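Local coordinates for protein superoxide dismutase (Anaplasma phagocytophilum, PDB 3JS4) that probably protects the cell by dismutating superoxide radicals into oxygen and hydrogen peroxide at an iron(III) site, at residues 50-53 against 54-58; 64-67 against 68-71; 77-80 against 81-85. One frame throughout, in Å; residues are numbered along the deposited sequence.

Contacts 1 and 3 are each a run of one helix, 39-60 and 74-83, while contact 2 is the pair of turns in the loop between them; all three belong to the alpha-hairpin region. Both helical contacts are partly buried, with one side against helix 89-106, but only contact 1 comes close to the iron. Contact 2 lies at the surface; of its touching residues only Phe66 is buried, and it packs with CD1 3.7 Å from CG1 of Ile77 and so ties contact 2 to contact 3. Regular helical backbone bonds dominate contact 1, single turn-closing bonds contact 2, and in contact 3 a serine hydroxyl joins in near the helix end.

Contact 1 of 3, residues 50-53 against 54-58; sequences HKTY and VDVLN
Thr52 and Val56, one helical turn apart, cross obliquely and meet through their methyl groups, CG2 of Thr52 lying 4.1 Å from CG2 of Val56. The threonine methyl is set anti to its own backbone N (the OG1 torsion being -61°), which places it beside the carbonyl carbon, on the side of Val56, and leaves OG1 to bond back to Gly48 O. Val56 CG2 also sits over the backbone, 3.3 Å from Thr52 O, which accepts the straight bond from Val56 N at 2.9 Å. On the buried side, Val54 CG2 lies 3.5 Å from His50 O and approaches the His50 ring only loosely and obliquely, 4.4 Å from its CD2. On the exposed side, Lys51 arches toward Asp55, but NZ stays 5.1 Å from OD1, too far for a salt bridge.

Tyr53 touches the following turn only at CB, 3.1 Å from Val54 N; its OH is hydrogen-bonded to Gln97, while His50 ND1 bonds to Trp105 NE1. Both rings meet that of the iron ligand His101, Tyr53 coming about 6 Å from the metal. This is the first helix of the superoxide dismutase alpha hairpin, supplying the iron ligand His45 and second-shell contacts to His101.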
loop_
_atom_site.group_PDB
_atom_site.type_symbol
_atom_site.label_atom_id
_atom_site.label_comp_id
_atom_site.label_asym_id
_atom_site.label_seq_id
_atom_site.Cartn_x
_atom_site.Cartn_y
_atom_site.Cartn_z
ATOM N N HIS A 50 -5.670 11.545 0.333
ATOM C CA HIS A 50 -6.179 10.562 1.296
ATOM C C HIS A 50 -7.411 11.113 2.045
ATOM O O HIS A 50 -8.442 10.423 2.161
ATOM C CB HIS A 50 -5.054 10.187 2.265
ATOM C CG HIS A 50 -5.324 8.980 3.110
ATOM N ND1 HIS A 50 -4.380 8.469 3.978
ATOM C CD2 HIS A 50 -6.432 8.214 3.266
ATOM C CE1 HIS A 50 -4.886 7.427 4.613
ATOM N NE2 HIS A 50 -6.128 7.250 4.198
ATOM N N LYS A 51 -7.313 12.359 2.530
ATOM C CA LYS A 51 -8.460 13.020 3.175
ATOM C C LYS A 51 -9.706 13.044 2.249
ATOM O O LYS A 51 -10.848 12.824 2.709
ATOM C CB LYS A 51 -8.112 14.450 3.568
ATOM C CG LYS A 51 -9.184 15.103 4.445
ATOM C CD LYS A 51 -9.341 16.565 4.182
ATOM C CE LYS A 51 -10.361 17.183 5.164
ATOM N NZ LYS A 51 -11.741 16.703 4.911
ATOM N N THR A 52 -9.490 13.348 0.965
ATOM C CA THR A 52 -10.620 13.444 0.030
ATOM C C THR A 52 -11.345 12.094 -0.149
ATOM O O THR A 52 -12.579 12.053 -0.206
ATOM C CB THR A 52 -10.198 14.084 -1.301
ATOM O OG1 THR A 52 -9.727 15.413 -1.017
ATOM C CG2 THR A 52 -11.389 14.156 -2.291
ATOM N N TYR A 53 -10.602 10.995 -0.185
ATOM C CA TYR A 53 -11.222 9.658 -0.245
ATOM C C TYR A 53 -12.144 9.385 0.939
ATOM O O TYR A 53 -13.252 8.820 0.790
ATOM C CB TYR A 53 -10.143 8.572 -0.313
ATOM C CG TYR A 53 -9.431 8.502 -1.626
ATOM C CD1 TYR A 53 -10.145 8.307 -2.793
ATOM C CD2 TYR A 53 -8.020 8.588 -1.708
ATOM C CE1 TYR A 53 -9.503 8.227 -4.040
ATOM C CE2 TYR A 53 -7.370 8.504 -2.957
ATOM C CZ TYR A 53 -8.142 8.312 -4.108
ATOM O OH TYR A 53 -7.586 8.195 -5.362
ATOM N N VAL A 54 -11.674 9.768 2.120
ATOM C CA VAL A 54 -12.442 9.641 3.345
ATOM C C VAL A 54 -13.749 10.455 3.266
ATOM O O VAL A 54 -14.811 9.937 3.588
ATOM C CB VAL A 54 -11.590 10.077 4.554
ATOM C CG1 VAL A 54 -12.450 10.195 5.836
ATOM C CG2 VAL A 54 -10.438 9.093 4.738
ATOM N N ASP A 55 -13.655 11.715 2.835
ATOM C CA ASP A 55 -14.832 12.575 2.671
ATOM C C ASP A 55 -15.837 11.982 1.666
ATOM O O ASP A 55 -17.040 11.860 1.944
ATOM C CB ASP A 55 -14.403 13.979 2.226
ATOM C CG ASP A 55 -15.574 14.958 2.173
ATOM O OD1 ASP A 55 -16.288 15.141 3.202
ATOM O OD2 ASP A 55 -15.803 15.535 1.085
ATOM N N VAL A 56 -15.339 11.625 0.488
ATOM C CA VAL A 56 -16.207 11.085 -0.563
ATOM C C VAL A 56 -16.934 9.810 -0.091
ATOM O O VAL A 56 -18.131 9.653 -0.334
ATOM C CB VAL A 56 -15.436 10.880 -1.883
ATOM C CG1 VAL A 56 -16.285 10.107 -2.908
ATOM C CG2 VAL A 56 -15.014 12.268 -2.455
ATOM N N LEU A 57 -16.216 8.899 0.556
ATOM C CA LEU A 57 -16.850 7.676 1.076
ATOM C C LEU A 57 -17.970 7.967 2.091
ATOM O O LEU A 57 -19.065 7.376 2.030
ATOM C CB LEU A 57 -15.813 6.697 1.651
ATOM C CG LEU A 57 -16.379 5.331 2.090
ATOM C CD1 LEU A 57 -16.940 4.600 0.849
ATOM C CD2 LEU A 57 -15.279 4.530 2.701
ATOM N N ASN A 58 -17.706 8.880 3.021
ATOM C CA ASN A 58 -18.762 9.328 3.927
ATOM C C ASN A 58 -20.014 9.790 3.178
ATOM O O ASN A 58 -21.118 9.457 3.585
ATOM C CB ASN A 58 -18.267 10.417 4.881
ATOM C CG ASN A 58 -17.422 9.854 6.014
ATOM O OD1 ASN A 58 -17.670 8.756 6.484
ATOM N ND2 ASN A 58 -16.426 10.620 6.466
#

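Contact 2 of 3, residues 64-67 against 68-71; sequences TEFE and GLGN
A type II beta turn runs from Phe66 to Leu69, overlapping a type I turn from Thr64 to Glu67, with Phe66 and Glu67 common to both, in the loop that joins helices 39-60 and 74-83. The second turn is closed by Leu69 N, which donates to Phe66 O at 3.2 Å with an N-H...O angle of 153°. The donor stands above the carbonyl plane, 39° out of it, and so does not use a lone pair. Gly68 holds the turn's third position with positive phi, as type II turns favour.

Leu69 folds back over the turn it closes. Its CB is 3.3 Å from Phe66 O, and because CG lies beside the leucine's own backbone N (chi1 -67°), the branch is carried past that carbonyl until CD1 rests 3.9 Å from Phe66 CA. The same methyl reaches the edge of the Phe66 ring, near its plane, 4.2 Å from CD1 of the phenylalanine. One face of that ring is taken by Glu65, whose CG stands 3.5 Å above the ring centre. Ile77 and Lys80 of helix 74-83 also touch Phe66, and Ile77 touches Leu69.

The first turn has its own brace. Thr64 OG1 accepts from Phe66 N at 3.2 Å, an ST turn, and also bonds to Val61 O; Glu67 N donates to Thr64 O. Glu67 CG sits 3.3 Å from Gly68 N, and the chain is extended beyond it, OE1 taking a hydrogen bond from Gly63 N.

The chemistry is therefore divided. Backbone bonds, with side-chain bonds from Thr64 and Glu67, set the path of two overlapping turns, whereas the aliphatic methyl and the aromatic ring meet by plain apolar packing, which joins this surface loop to the helix that follows.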
loop_
_atom_site.group_PDB
_atom_site.type_symbol
_atom_site.label_atom_id
_atom_site.label_comp_id
_atom_site.label_asym_id
_atom_site.label_seq_id
_atom_site.Cartn_x
_atom_site.Cartn_y
_atom_site.Cartn_z
ATOM N N THR A 64 -27.006 3.159 2.352
ATOM C CA THR A 64 -26.551 1.830 1.945
ATOM C C THR A 64 -26.278 0.972 3.168
ATOM O O THR A 64 -26.279 1.469 4.292
ATOM C CB THR A 64 -25.265 1.892 1.090
ATOM O OG1 THR A 64 -24.160 2.303 1.909
ATOM C CG2 THR A 64 -25.418 2.848 -0.078
ATOM N N GLU A 65 -25.989 -0.307 2.939
ATOM C CA GLU A 65 -25.632 -1.227 4.020
ATOM C C GLU A 65 -24.366 -0.806 4.770
ATOM O O GLU A 65 -24.096 -1.298 5.873
ATOM C CB GLU A 65 -25.467 -2.654 3.476
ATOM C CG GLU A 65 -24.307 -2.792 2.522
ATOM C CD GLU A 65 -24.246 -4.144 1.852
ATOM O OE1 GLU A 65 -24.548 -4.210 0.645
ATOM O OE2 GLU A 65 -23.895 -5.129 2.531
ATOM N N PHE A 66 -23.585 0.098 4.179
ATOM C CA PHE A 66 -22.336 0.530 4.803
ATOM C C PHE A 66 -22.448 1.793 5.671
ATOM O O PHE A 66 -21.485 2.147 6.351
ATOM C CB PHE A 66 -21.221 0.692 3.759
ATOM C CG PHE A 66 -21.154 -0.422 2.750
ATOM C CD1 PHE A 66 -20.792 -1.718 3.133
ATOM C CD2 PHE A 66 -21.434 -0.174 1.408
ATOM C CE1 PHE A 66 -20.695 -2.753 2.177
ATOM C CE2 PHE A 66 -21.354 -1.199 0.454
ATOM C CZ PHE A 66 -20.986 -2.487 0.832
ATOM N N GLU A 67 -23.599 2.466 5.658
ATOM C CA GLU A 67 -23.808 3.635 6.530
ATOM C C GLU A 67 -23.627 3.289 8.013
ATOM O O GLU A 67 -24.099 2.251 8.481
ATOM C CB GLU A 67 -25.184 4.280 6.299
ATOM C CG GLU A 67 -25.365 5.640 6.999
ATOM C CD GLU A 67 -26.567 6.443 6.505
ATOM O OE1 GLU A 67 -27.378 5.945 5.685
ATOM O OE2 GLU A 67 -26.708 7.598 6.956
ATOM N N GLY A 68 -22.924 4.157 8.736
ATOM C CA GLY A 68 -22.697 3.976 10.165
ATOM C C GLY A 68 -21.587 2.989 10.506
ATOM O O GLY A 68 -21.382 2.679 11.678
ATOM N N LEU A 69 -20.887 2.481 9.491
ATOM C CA LEU A 69 -19.708 1.632 9.708
ATOM C C LEU A 69 -18.485 2.528 9.818
ATOM O O LEU A 69 -18.506 3.675 9.351
ATOM C CB LEU A 69 -19.513 0.604 8.572
ATOM C CG LEU A 69 -20.550 -0.517 8.395
ATOM C CD1 LEU A 69 -20.095 -1.457 7.302
ATOM C CD2 LEU A 69 -20.783 -1.294 9.690
ATOM N N GLY A 70 -17.429 2.011 10.438
ATOM C CA GLY A 70 -16.220 2.802 10.657
ATOM C C GLY A 70 -15.029 2.202 9.942
ATOM O O GLY A 70 -15.184 1.242 9.170
ATOM N N ASN A 71 -13.841 2.744 10.218
ATOM C CA ASN A 71 -12.607 2.326 9.531
ATOM C C ASN A 71 -12.288 0.827 9.630
ATOM O O ASN A 71 -11.702 0.259 8.726
ATOM C CB ASN A 71 -11.413 3.170 9.997
ATOM C CG ASN A 71 -11.411 4.556 9.389
ATOM O OD1 ASN A 71 -12.462 5.144 9.117
ATOM N ND2 ASN A 71 -10.231 5.085 9.168
#

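Contact 3 of 3, residues 77-80 against 81-85; sequences IVVK and AHNSG
The amide of Asn83 is laid against Val79, four residues back: Val79 O looks onto one amide face almost above CG, 3.5 Å away, and on that same side Val79 CG1 comes in past the nitrogen end, 3.9 Å from ND2. The two side chains run side by side, pointing the same way. Asn83 CG lies beside its own backbone N (chi1 -75°), a setting that swings the amide back along the helix over the carbonyl. This is van der Waals contact; the oxygen's hydrogen bond comes from Asn83 N, at 3.0 Å. The other flat group, the His82 imidazole, leads away from Val78 and Val79 to meet Phe92 edge-to-face, and it also touches Leu175.

On the inner side, Ala81 CB rests 3.3 Å from Ile77 O, which receives the bond of Ala81 N. With so short a side chain, Ala81 fits closely against Ile91 and Phe92 of helix 89-106, while Ile77 packs on Ile91 and Ala95 of the same helix.

Further on, Lys80 O takes two bonds from Ser84, one of them weak. The hydroxyl OG donates at 3.2 Å, approaching tilted well out of the carbonyl plane, and the weak bond comes from the backbone N at 3.1 Å, bent to 131°. The serine hydroxyl thus supplements a backbone bond that is losing its straightness. Gly85 then leaves helical geometry with positive phi, its N bonded to His82 O. Such an exit is characteristic of a helix C-terminus, here that of helix 74-83, which lies against helix 89-106 in the alpha-hairpin region of the iron/manganese superoxide dismutase fold.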
loop_
_atom_site.group_PDB
_atom_site.type_symbol
_atom_site.label_atom_id
_atom_site.label_comp_id
_atom_site.label_asym_id
_atom_site.label_seq_id
_atom_site.Cartn_x
_atom_site.Cartn_y
_atom_site.Cartn_z
ATOM N N ILE A 77 -15.791 -3.816 3.420
ATOM C CA ILE A 77 -16.499 -2.960 2.467
ATOM C C ILE A 77 -15.879 -3.081 1.080
ATOM O O ILE A 77 -16.601 -3.169 0.098
ATOM C CB ILE A 77 -16.499 -1.469 2.915
ATOM C CG1 ILE A 77 -17.322 -1.318 4.206
ATOM C CG2 ILE A 77 -16.991 -0.551 1.774
ATOM C CD1 ILE A 77 -17.136 -0.016 4.918
ATOM N N VAL A 78 -14.543 -3.107 1.027
ATOM C CA VAL A 78 -13.820 -3.270 -0.227
ATOM C C VAL A 78 -14.309 -4.497 -1.001
ATOM O O VAL A 78 -14.688 -4.384 -2.163
ATOM C CB VAL A 78 -12.287 -3.327 0.009
ATOM C CG1 VAL A 78 -11.550 -3.743 -1.251
ATOM C CG2 VAL A 78 -11.775 -1.955 0.484
ATOM N N VAL A 79 -14.333 -5.656 -0.342
ATOM C CA VAL A 79 -14.709 -6.894 -1.000
ATOM C C VAL A 79 -16.185 -6.845 -1.421
ATOM O O VAL A 79 -16.499 -7.128 -2.569
ATOM C CB VAL A 79 -14.399 -8.116 -0.102
ATOM C CG1 VAL A 79 -14.909 -9.413 -0.732
ATOM C CG2 VAL A 79 -12.900 -8.191 0.190
ATOM N N LYS A 80 -17.074 -6.442 -0.518
ATOM C CA LYS A 80 -18.513 -6.404 -0.824
ATOM C C LYS A 80 -18.880 -5.443 -1.970
ATOM O O LYS A 80 -19.655 -5.798 -2.872
ATOM C CB LYS A 80 -19.312 -6.082 0.445
ATOM C CG LYS A 80 -19.617 -7.332 1.294
ATOM C CD LYS A 80 -19.825 -6.979 2.767
ATOM C CE LYS A 80 -19.950 -8.240 3.635
ATOM N NZ LYS A 80 -20.084 -7.872 5.064
ATOM N N ALA A 81 -18.301 -4.242 -1.948
ATOM C CA ALA A 81 -18.550 -3.256 -2.990
ATOM C C ALA A 81 -18.031 -3.751 -4.328
ATOM O O ALA A 81 -18.703 -3.589 -5.349
ATOM C CB ALA A 81 -17.904 -1.920 -2.629
ATOM N N HIS A 82 -16.843 -4.354 -4.332
ATOM C CA HIS A 82 -16.288 -4.899 -5.564
ATOM C C HIS A 82 -17.229 -5.976 -6.132
ATOM O O HIS A 82 -17.525 -5.967 -7.334
ATOM C CB HIS A 82 -14.861 -5.456 -5.340
ATOM C CG HIS A 82 -14.098 -5.704 -6.607
ATOM N ND1 HIS A 82 -14.026 -6.944 -7.206
ATOM C CD2 HIS A 82 -13.400 -4.859 -7.404
ATOM C CE1 HIS A 82 -13.306 -6.860 -8.314
ATOM N NE2 HIS A 82 -12.909 -5.603 -8.453
ATOM N N ASN A 83 -17.704 -6.888 -5.281
ATOM C CA ASN A 83 -18.586 -7.969 -5.733
ATOM C C ASN A 83 -19.901 -7.429 -6.320
ATOM O O ASN A 83 -20.522 -8.094 -7.147
ATOM C CB ASN A 83 -18.893 -8.957 -4.599
ATOM C CG ASN A 83 -17.708 -9.890 -4.268
ATOM O OD1 ASN A 83 -16.747 -10.036 -5.046
ATOM N ND2 ASN A 83 -17.789 -10.537 -3.113
ATOM N N SER A 84 -20.309 -6.226 -5.899
ATOM C CA SER A 84 -21.562 -5.628 -6.369
ATOM C C SER A 84 -21.530 -5.142 -7.820
ATOM O O SER A 84 -22.582 -4.842 -8.390
ATOM C CB SER A 84 -21.955 -4.456 -5.482
ATOM O OG SER A 84 -22.394 -4.935 -4.231
ATOM N N GLY A 85 -20.343 -5.025 -8.409
ATOM C CA GLY A 85 -20.236 -4.506 -9.782
ATOM C C GLY A 85 -20.583 -3.009 -9.845
ATOM O O GLY A 85 -20.107 -2.219 -9.009
#